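Local coordinates for protein citrate synthase (Thermotoga maritima, PDB 2P2W) that probably catalyses the condensation of oxaloacetate with acetyl-CoA, with hydrolysis, to give citrate and CoA, a step of the tricarboxylic acid cycle, at residues V266-F277 and Y302-L310; G212-E223 and F312-L320. All blocks are in the same frame, centred on the assembly; numbering follows the deposited sequence.

Interaction 1: residues V266-F277 and Y302-L310; sequences VLQEHFPDSKLF and YSSVLFEEL
Val266 opens the contact near the end of helix 258-270, its CG1 resting lightly on CD1 of Leu306. One residue on, Leu267 reaches more deeply into helix 299-309 and divides its two methyls between different neighbours. Its CD1 lies 3.6 Å from Tyr302 O and also touches CG1 of Val305, while CD2 settles against the backbone of Leu306 at CA. Phe271, the first residue to leave the helix, turns one ring face to Glu309, near the end of helix 299-309: Glu309 CB stands over the middle of the ring, 3.8 Å from its centroid and 11° off the normal, a CH-pi contact made by the aliphatic root of an acidic side chain. Leu306 CD1 and Leu310 CD2 approach the same ring obliquely.

The segment thus illustrates two successive helices, joined by a short turn, packed against a third helix in the largely helical citrate synthase fold. The short pieces 266-270 and 302-309 run at 35° to each other, and a type I turn from Phe271 to Ser274 leads into helix 275-289. Ser274 is the N-cap of that second helix. With OG anti to the backbone N (chi1 153°), its hydroxyl accepts from Phe277 N and donates to Glu309 OE2 at 2.7 Å, meeting the carboxylate oxygen from well above its plane. Glu309 is bent at chi2, which brings the carboxylate back to the serine while CB stays over Phe271.

Beyond the cap, Leu276 lays CD1 3.4 Å from CG of Glu308. Phe277 swings its ring toward Tyr302, CE1 to CE1 at 3.8 Å, and its CB touches Val305 CG1; the tyrosine hydroxyl is hydrogen-bonded to Glu284.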
loop_
_atom_site.group_PDB
_atom_site.type_symbol
_atom_site.label_atom_id
_atom_site.label_comp_id
_atom_site.label_asym_id
_atom_site.label_seq_id
_atom_site.Cartn_x
_atom_site.Cartn_y
_atom_site.Cartn_z
ATOM N N VAL A 266 17.921 11.735 25.236
ATOM C CA VAL A 266 17.060 12.913 25.204
ATOM C C VAL A 266 16.124 12.889 26.410
ATOM O O VAL A 266 15.998 13.877 27.138
ATOM C CB VAL A 266 16.217 12.940 23.916
ATOM C CG1 VAL A 266 15.147 14.015 24.010
ATOM C CG2 VAL A 266 17.122 13.183 22.712
ATOM N N LEU A 267 15.469 11.752 26.617
ATOM C CA LEU A 267 14.549 11.599 27.738
ATOM C C LEU A 267 15.279 11.698 29.078
ATOM O O LEU A 267 14.784 12.315 30.022
ATOM C CB LEU A 267 13.819 10.259 27.630
ATOM C CG LEU A 267 12.822 10.181 26.466
ATOM C CD1 LEU A 267 12.377 8.738 26.233
ATOM C CD2 LEU A 267 11.631 11.069 26.778
ATOM N N GLN A 268 16.460 11.095 29.156
ATOM C CA GLN A 268 17.240 11.130 30.387
ATOM C C GLN A 268 17.592 12.567 30.755
ATOM O O GLN A 268 17.599 12.936 31.931
ATOM C CB GLN A 268 18.535 10.329 30.224
ATOM C CG GLN A 268 19.280 10.116 31.535
ATOM C CD GLN A 268 18.515 9.211 32.473
ATOM O OE1 GLN A 268 18.313 8.028 32.180
ATOM N NE2 GLN A 268 18.069 9.759 33.605
ATOM N N GLU A 269 17.883 13.373 29.740
ATOM C CA GLU A 269 18.262 14.757 29.959
ATOM C C GLU A 269 17.094 15.721 30.138
ATOM O O GLU A 269 17.226 16.724 30.840
ATOM C CB GLU A 269 19.157 15.234 28.811
ATOM C CG GLU A 269 20.598 14.752 28.934
ATOM C CD GLU A 269 21.421 14.990 27.681
ATOM O OE1 GLU A 269 20.941 15.700 26.771
ATOM O OE2 GLU A 269 22.553 14.459 27.606
ATOM N N HIS A 270 15.947 15.417 29.532
ATOM C CA HIS A 270 14.800 16.317 29.632
ATOM C C HIS A 270 13.565 15.825 30.377
ATOM O O HIS A 270 12.779 16.641 30.861
ATOM C CB HIS A 270 14.386 16.785 28.238
ATOM C CG HIS A 270 15.443 17.578 27.538
ATOM N ND1 HIS A 270 16.493 16.991 26.866
ATOM C CD2 HIS A 270 15.636 18.915 27.443
ATOM C CE1 HIS A 270 17.284 17.931 26.383
ATOM N NE2 HIS A 270 16.787 19.107 26.720
ATOM N N PHE A 271 13.382 14.510 30.462
ATOM C CA PHE A 271 12.229 13.949 31.168
ATOM C C PHE A 271 12.631 12.738 32.015
ATOM O O PHE A 271 12.004 11.682 31.940
ATOM C CB PHE A 271 11.139 13.530 30.170
ATOM C CG PHE A 271 10.632 14.656 29.316
ATOM C CD1 PHE A 271 9.611 15.486 29.774
ATOM C CD2 PHE A 271 11.185 14.903 28.061
ATOM C CE1 PHE A 271 9.145 16.549 28.992
ATOM C CE2 PHE A 271 10.728 15.960 27.271
ATOM C CZ PHE A 271 9.706 16.783 27.738
ATOM N N PRO A 272 13.662 12.892 32.862
ATOM C CA PRO A 272 14.152 11.805 33.720
ATOM C C PRO A 272 13.135 11.279 34.721
ATOM O O PRO A 272 13.234 10.143 35.177
ATOM C CB PRO A 272 15.350 12.426 34.450
ATOM C CG PRO A 272 15.028 13.901 34.509
ATOM C CD PRO A 272 14.219 14.186 33.291
ATOM N N ASP A 273 12.164 12.116 35.066
ATOM C CA ASP A 273 11.162 11.748 36.053
ATOM C C ASP A 273 9.852 11.241 35.477
ATOM O O ASP A 273 8.900 10.996 36.211
ATOM C CB ASP A 273 10.934 12.938 36.979
ATOM C CG ASP A 273 12.219 13.376 37.656
ATOM O OD1 ASP A 273 13.067 12.497 37.922
ATOM O OD2 ASP A 273 12.384 14.581 37.921
ATOM N N SER A 274 9.810 11.081 34.158
ATOM C CA SER A 274 8.625 10.553 33.505
ATOM C C SER A 274 8.443 9.099 33.948
ATOM O O SER A 274 9.361 8.283 33.816
ATOM C CB SER A 274 8.792 10.605 31.986
ATOM O OG SER A 274 8.011 9.597 31.366
ATOM N N LYS A 275 7.266 8.784 34.482
ATOM C CA LYS A 275 6.963 7.427 34.938
ATOM C C LYS A 275 7.141 6.448 33.775
ATOM O O LYS A 275 7.684 5.357 33.942
ATOM C CB LYS A 275 5.522 7.371 35.463
ATOM C CG LYS A 275 5.011 5.992 35.865
ATOM C CD LYS A 275 5.520 5.534 37.227
ATOM C CE LYS A 275 6.717 4.605 37.123
ATOM N NZ LYS A 275 7.189 4.202 38.487
ATOM N N LEU A 276 6.677 6.846 32.595
ATOM C CA LEU A 276 6.800 6.004 31.410
ATOM C C LEU A 276 8.268 5.728 31.111
ATOM O O LEU A 276 8.658 4.588 30.854
ATOM C CB LEU A 276 6.140 6.686 30.202
ATOM C CG LEU A 276 4.616 6.821 30.277
ATOM C CD1 LEU A 276 4.097 7.652 29.105
ATOM C CD2 LEU A 276 3.984 5.426 30.270
ATOM N N PHE A 277 9.088 6.772 31.149
ATOM C CA PHE A 277 10.503 6.602 30.876
ATOM C C PHE A 277 11.155 5.669 31.895
ATOM O O PHE A 277 11.933 4.793 31.523
ATOM C CB PHE A 277 11.223 7.954 30.877
ATOM C CG PHE A 277 12.704 7.847 30.651
ATOM C CD1 PHE A 277 13.204 7.268 29.486
ATOM C CD2 PHE A 277 13.604 8.314 31.605
ATOM C CE1 PHE A 277 14.581 7.154 29.274
ATOM C CE2 PHE A 277 14.979 8.205 31.403
ATOM C CZ PHE A 277 15.469 7.623 30.236
ATOM N N TYR A 302 11.455 4.380 22.844
ATOM C CA TYR A 302 11.655 5.726 23.352
ATOM C C TYR A 302 11.025 6.852 22.549
ATOM O O TYR A 302 10.739 7.914 23.100
ATOM C CB TYR A 302 13.150 5.973 23.546
ATOM C CG TYR A 302 13.741 5.060 24.595
ATOM C CD1 TYR A 302 13.294 5.111 25.920
ATOM C CD2 TYR A 302 14.723 4.127 24.264
ATOM C CE1 TYR A 302 13.810 4.257 26.885
ATOM C CE2 TYR A 302 15.251 3.267 25.223
ATOM C CZ TYR A 302 14.790 3.335 26.530
ATOM O OH TYR A 302 15.300 2.477 27.476
ATOM N N SER A 303 10.812 6.645 21.254
ATOM C CA SER A 303 10.179 7.690 20.459
ATOM C C SER A 303 8.763 7.890 21.001
ATOM O O SER A 303 8.294 9.023 21.132
ATOM C CB SER A 303 10.115 7.300 18.978
ATOM O OG SER A 303 9.219 6.224 18.769
ATOM N N SER A 304 8.094 6.785 21.323
ATOM C CA SER A 304 6.734 6.851 21.852
ATOM C C SER A 304 6.694 7.608 23.178
ATOM O O SER A 304 5.802 8.427 23.403
ATOM C CB SER A 304 6.151 5.443 22.043
ATOM O OG SER A 304 6.843 4.715 23.042
ATOM N N VAL A 305 7.661 7.343 24.054
ATOM C CA VAL A 305 7.698 8.030 25.344
ATOM C C VAL A 305 7.938 9.528 25.138
ATOM O O VAL A 305 7.307 10.362 25.792
ATOM C CB VAL A 305 8.793 7.434 26.270
ATOM C CG1 VAL A 305 8.884 8.242 27.564
ATOM C CG2 VAL A 305 8.447 5.981 26.603
ATOM N N LEU A 306 8.834 9.876 24.219
ATOM C CA LEU A 306 9.103 11.284 23.949
ATOM C C LEU A 306 7.849 11.983 23.422
ATOM O O LEU A 306 7.486 13.059 23.901
ATOM C CB LEU A 306 10.242 11.441 22.934
ATOM C CG LEU A 306 10.554 12.890 22.526
ATOM C CD1 LEU A 306 10.961 13.684 23.759
ATOM C CD2 LEU A 306 11.664 12.929 21.478
ATOM N N PHE A 307 7.188 11.375 22.438
ATOM C CA PHE A 307 5.985 11.974 21.867
ATOM C C PHE A 307 4.923 12.193 22.939
ATOM O O PHE A 307 4.219 13.208 22.936
ATOM C CB PHE A 307 5.420 11.096 20.743
ATOM C CG PHE A 307 6.329 10.979 19.546
ATOM C CD1 PHE A 307 7.205 12.010 19.215
ATOM C CD2 PHE A 307 6.285 9.852 18.734
ATOM C CE1 PHE A 307 8.025 11.918 18.087
ATOM C CE2 PHE A 307 7.100 9.752 17.608
ATOM C CZ PHE A 307 7.969 10.786 17.285
ATOM N N GLU A 308 4.803 11.235 23.849
ATOM C CA GLU A 308 3.835 11.352 24.934
ATOM C C GLU A 308 4.197 12.549 25.810
ATOM O O GLU A 308 3.350 13.395 26.102
ATOM C CB GLU A 308 3.832 10.080 25.792
ATOM C CG GLU A 308 3.009 10.202 27.078
ATOM C CD GLU A 308 1.628 9.574 26.971
ATOM O OE1 GLU A 308 1.149 9.347 25.838
ATOM O OE2 GLU A 308 1.017 9.316 28.031
ATOM N N GLU A 309 5.459 12.618 26.229
ATOM C CA GLU A 309 5.901 13.709 27.099
ATOM C C GLU A 309 5.814 15.072 26.404
ATOM O O GLU A 309 5.719 16.111 27.050
ATOM C CB GLU A 309 7.336 13.448 27.589
ATOM C CG GLU A 309 7.484 12.190 28.476
ATOM C CD GLU A 309 6.577 12.233 29.698
ATOM O OE1 GLU A 309 6.309 13.312 30.210
ATOM O OE2 GLU A 309 6.181 11.159 30.156
ATOM N N LEU A 310 5.885 15.065 25.051
ATOM C CA LEU A 310 5.797 16.338 24.318
ATOM C C LEU A 310 4.343 16.791 24.146
ATOM O O LEU A 310 4.059 17.846 23.590
ATOM C CB LEU A 310 6.420 16.167 22.938
ATOM C CG LEU A 310 7.933 16.054 22.947
ATOM C CD1 LEU A 310 8.491 15.975 21.511
ATOM C CD2 LEU A 310 8.615 17.255 23.618
#

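Interaction 2: residues G212-E223 and F312-L320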
loop_
_atom_site.group_PDB
_atom_site.type_symbol
_atom_site.label_atom_id
_atom_site.label_comp_id
_atom_site.label_asym_id
_atom_site.label_seq_id
_atom_site.Cartn_x
_atom_site.Cartn_y
_atom_site.Cartn_z
ATOM N N GLY A 212 5.805 0.413 12.531
ATOM C CA GLY A 212 5.758 1.701 13.242
ATOM C C GLY A 212 4.692 1.736 14.359
ATOM O O GLY A 212 4.827 2.427 15.359
ATOM N N GLY A 213 3.615 0.991 14.138
ATOM C CA GLY A 213 2.515 0.964 15.090
ATOM C C GLY A 213 2.906 0.506 16.485
ATOM O O GLY A 213 2.154 0.703 17.439
ATOM N N ALA A 214 4.073 -0.121 16.611
ATOM C CA ALA A 214 4.535 -0.577 17.916
ATOM C C ALA A 214 4.677 0.637 18.841
ATOM O O ALA A 214 4.561 0.517 20.060
ATOM C CB ALA A 214 5.877 -1.303 17.780
ATOM N N SER A 215 4.913 1.807 18.253
ATOM C CA SER A 215 5.061 3.026 19.043
ATOM C C SER A 215 3.776 3.359 19.807
ATOM O O SER A 215 3.832 3.883 20.919
ATOM C CB SER A 215 5.452 4.205 18.143
ATOM O OG SER A 215 4.427 4.521 17.214
ATOM N N GLU A 216 2.622 3.050 19.222
ATOM C CA GLU A 216 1.351 3.333 19.886
ATOM C C GLU A 216 1.032 2.264 20.931
ATOM O O GLU A 216 0.224 2.486 21.830
ATOM C CB GLU A 216 0.217 3.416 18.861
ATOM C CG GLU A 216 0.509 4.378 17.717
ATOM C CD GLU A 216 -0.699 4.653 16.841
ATOM O OE1 GLU A 216 -1.696 3.903 16.940
ATOM O OE2 GLU A 216 -0.636 5.621 16.046
ATOM N N LYS A 217 1.672 1.105 20.811
ATOM C CA LYS A 217 1.446 0.017 21.764
ATOM C C LYS A 217 2.344 0.096 22.996
ATOM O O LYS A 217 2.114 -0.528 24.019
ATOM C CB LYS A 217 1.693 -1.319 21.044
ATOM C CG LYS A 217 0.455 -1.798 20.273
ATOM C CD LYS A 217 -0.229 -3.021 20.894
ATOM C CE LYS A 217 -1.536 -3.391 20.180
ATOM N NZ LYS A 217 -2.547 -3.730 21.181
ATOM N N VAL A 218 3.452 0.855 22.873
ATOM C CA VAL A 218 4.382 0.892 23.995
ATOM C C VAL A 218 3.811 1.540 25.267
ATOM O O VAL A 218 3.880 0.984 26.359
ATOM C CB VAL A 218 5.717 1.494 23.559
ATOM C CG1 VAL A 218 6.547 1.850 24.796
ATOM C CG2 VAL A 218 6.491 0.469 22.734
ATOM N N PRO A 219 3.280 2.762 25.162
ATOM C CA PRO A 219 2.703 3.414 26.327
ATOM C C PRO A 219 1.753 2.503 27.140
ATOM O O PRO A 219 1.872 2.361 28.348
ATOM C CB PRO A 219 2.045 4.702 25.833
ATOM C CG PRO A 219 2.876 5.137 24.634
ATOM C CD PRO A 219 3.249 3.701 24.033
ATOM N N PRO A 220 0.782 1.861 26.465
ATOM C CA PRO A 220 -0.166 0.971 27.156
ATOM C C PRO A 220 0.537 -0.239 27.783
ATOM O O PRO A 220 0.136 -0.742 28.844
ATOM C CB PRO A 220 -1.126 0.550 26.043
ATOM C CG PRO A 220 -0.772 1.164 24.715
ATOM C CD PRO A 220 0.452 1.964 25.035
ATOM N N MET A 221 1.581 -0.712 27.113
ATOM C CA MET A 221 2.339 -1.851 27.610
ATOM C C MET A 221 3.081 -1.435 28.873
ATOM O O MET A 221 3.107 -2.168 29.862
ATOM C CB MET A 221 3.343 -2.328 26.562
ATOM C CG MET A 221 4.208 -3.480 27.035
ATOM S SD MET A 221 5.683 -3.691 26.027
ATOM C CE MET A 221 6.637 -2.270 26.521
ATOM N N LEU A 222 3.685 -0.251 28.832
ATOM C CA LEU A 222 4.416 0.264 29.984
ATOM C C LEU A 222 3.470 0.413 31.175
ATOM O O LEU A 222 3.823 0.089 32.310
ATOM C CB LEU A 222 5.055 1.617 29.637
ATOM C CG LEU A 222 6.126 1.566 28.539
ATOM C CD1 LEU A 222 6.610 2.976 28.203
ATOM C CD2 LEU A 222 7.283 0.689 29.002
ATOM N N GLU A 223 2.259 0.898 30.913
ATOM C CA GLU A 223 1.276 1.079 31.972
ATOM C C GLU A 223 0.792 -0.271 32.489
ATOM O O GLU A 223 0.507 -0.426 33.684
ATOM C CB GLU A 223 0.124 1.952 31.456
ATOM C CG GLU A 223 0.547 3.425 31.417
ATOM C CD GLU A 223 -0.248 4.305 30.461
ATOM O OE1 GLU A 223 -1.037 3.780 29.655
ATOM O OE2 GLU A 223 -0.047 5.537 30.504
ATOM N N PHE A 312 1.682 14.957 22.491
ATOM C CA PHE A 312 0.939 14.502 21.319
ATOM C C PHE A 312 0.024 13.321 21.633
ATOM O O PHE A 312 0.342 12.492 22.484
ATOM C CB PHE A 312 1.897 14.099 20.195
ATOM C CG PHE A 312 2.643 15.252 19.593
ATOM C CD1 PHE A 312 2.097 15.963 18.532
ATOM C CD2 PHE A 312 3.873 15.649 20.104
ATOM C CE1 PHE A 312 2.764 17.060 17.985
ATOM C CE2 PHE A 312 4.552 16.748 19.564
ATOM C CZ PHE A 312 3.993 17.452 18.502
ATOM N N PRO A 313 -1.131 13.236 20.946
ATOM C CA PRO A 313 -2.091 12.144 21.149
ATOM C C PRO A 313 -1.453 10.827 20.709
ATOM O O PRO A 313 -0.756 10.783 19.697
ATOM C CB PRO A 313 -3.260 12.522 20.237
ATOM C CG PRO A 313 -3.004 13.792 19.493
ATOM C CD PRO A 313 -1.632 14.195 19.947
ATOM N N ARG A 314 -1.703 9.759 21.456
ATOM C CA ARG A 314 -1.134 8.451 21.145
ATOM C C ARG A 314 -1.492 7.946 19.739
ATOM O O ARG A 314 -0.713 7.268 19.079
ATOM C CB ARG A 314 -1.594 7.457 22.213
ATOM C CG ARG A 314 -1.024 7.815 23.585
ATOM C CD ARG A 314 -1.333 6.767 24.660
ATOM N NE ARG A 314 -0.634 7.122 25.902
ATOM C CZ ARG A 314 -0.759 6.301 26.960
ATOM N NH1 ARG A 314 -1.498 5.209 26.875
ATOM N NH2 ARG A 314 -0.112 6.589 28.094
ATOM N N ASN A 315 -2.722 8.257 19.285
ATOM C CA ASN A 315 -3.113 7.759 17.968
ATOM C C ASN A 315 -2.541 8.603 16.819
ATOM O O ASN A 315 -2.916 8.469 15.658
ATOM C CB ASN A 315 -4.642 7.630 17.893
ATOM C CG ASN A 315 -5.296 8.985 17.818
ATOM O OD1 ASN A 315 -4.807 9.976 18.350
ATOM N ND2 ASN A 315 -6.468 9.008 17.160
ATOM N N MET A 316 -1.609 9.520 17.186
ATOM C CA MET A 316 -0.872 10.274 16.173
ATOM C C MET A 316 0.614 9.862 16.105
ATOM O O MET A 316 1.365 10.295 15.233
ATOM C CB MET A 316 -0.987 11.781 16.476
ATOM C CG MET A 316 -0.464 12.648 15.325
ATOM S SD MET A 316 -0.195 14.363 15.802
ATOM C CE MET A 316 -1.914 14.895 15.813
ATOM N N PHE A 317 1.041 9.030 17.091
ATOM C CA PHE A 317 2.457 8.622 17.145
ATOM C C PHE A 317 2.954 8.032 15.796
ATOM O O PHE A 317 4.015 8.390 15.306
ATOM C CB PHE A 317 2.628 7.568 18.248
ATOM C CG PHE A 317 2.589 8.156 19.637
ATOM C CD1 PHE A 317 2.196 9.474 19.849
ATOM C CD2 PHE A 317 2.902 7.347 20.724
ATOM C CE1 PHE A 317 2.117 9.974 21.149
ATOM C CE2 PHE A 317 2.818 7.853 22.021
ATOM C CZ PHE A 317 2.426 9.165 22.236
ATOM N N THR A 318 2.194 7.117 15.199
ATOM C CA THR A 318 2.621 6.529 13.935
ATOM C C THR A 318 2.632 7.590 12.832
ATOM O O THR A 318 3.471 7.551 11.931
ATOM C CB THR A 318 1.703 5.355 13.507
ATOM O OG1 THR A 318 1.679 4.364 14.541
ATOM C CG2 THR A 318 2.233 4.705 12.236
ATOM N N ALA A 319 1.706 8.542 12.906
ATOM C CA ALA A 319 1.640 9.605 11.904
ATOM C C ALA A 319 2.842 10.540 12.054
ATOM O O ALA A 319 3.301 11.134 11.076
ATOM C CB ALA A 319 0.335 10.385 12.044
ATOM N N LEU A 320 3.346 10.677 13.279
ATOM C CA LEU A 320 4.514 11.525 13.521
ATOM C C LEU A 320 5.728 10.849 12.893
ATOM O O LEU A 320 6.614 11.508 12.346
ATOM C CB LEU A 320 4.740 11.718 15.023
ATOM C CG LEU A 320 3.702 12.599 15.725
ATOM C CD1 LEU A 320 3.911 12.521 17.236
ATOM C CD2 LEU A 320 3.814 14.036 15.231
HETATM O O HOH W 1 -0.790 7.779 14.195
#
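Arg314 and Glu223 form the charged end of this contact, a two-pronged salt bridge. The arginine, extended from CG to NE, presents NH1 and NH2 end-on: NH2 donates to Glu223 OE2 at 2.6 Å and NH1 to OE1 at 3.2 Å. Both oxygens lie close to the guanidinium plane and are met on their syn sides, although the carboxylate is turned 33° against it. NE has a second acidic partner in Glu308, so carboxylates on two helices hold the guanidinium group and restrict its rotation.

Other polar links centre on Glu216. Its OE2 accepts a long, weak bond from Thr318 N at 3.3 Å, and Thr318 OG1 lies 3.0 Å away from the same oxygen. A water that donates to both OE2 and Asn315 O accepts from Ala319 N, so the carboxylate serves the first turn of helix 317-337 directly and through solvent. Its other oxygen, OE1, is taken by His89. Ser215 OG points back to its own segment, donating to Gly212 O, which also accepts from Ser215 N.

Van der Waals packing fills the middle. Pro219 CB sits over the centre of the guanidinium face, 3.4 Å from Arg314 CZ, while CG of the same proline meets the edge of the Phe317 ring at CE2, 3.8 Å away. Ser215 O lies at that ring's edge too, in its plane. At the glycine end, Gly213 CA packs against Thr318 OG1.

The whole belongs to the helical framework beside the citrate synthase active site: Gly212 lies about 4 Å from a bound citrate anion (nearest atoms), and the side chain of Ser215 is about 4 Å from that of Asp300, a predicted catalytic residue.

In the fold
Interactions 1 and 2 show how neighbouring contacts can share one helix: their centres are 13 Å apart on the same side of the chain's centre. In sequence, 212-223 comes first, then 266-277, 302-310 and 312-320, so interaction 1 falls between the two halves of interaction 2. Helix 299-309, which carries the predicted catalytic Asp300, packs on both the 266-277 turn and helix 214-225, and is followed directly by helix 317-337. The two contacts also meet where Ser304 CB packs on Ser215 O, 3.0 Å away. Helices from both contacts are thus gathered round helix 299-309, beside the citrate-binding site.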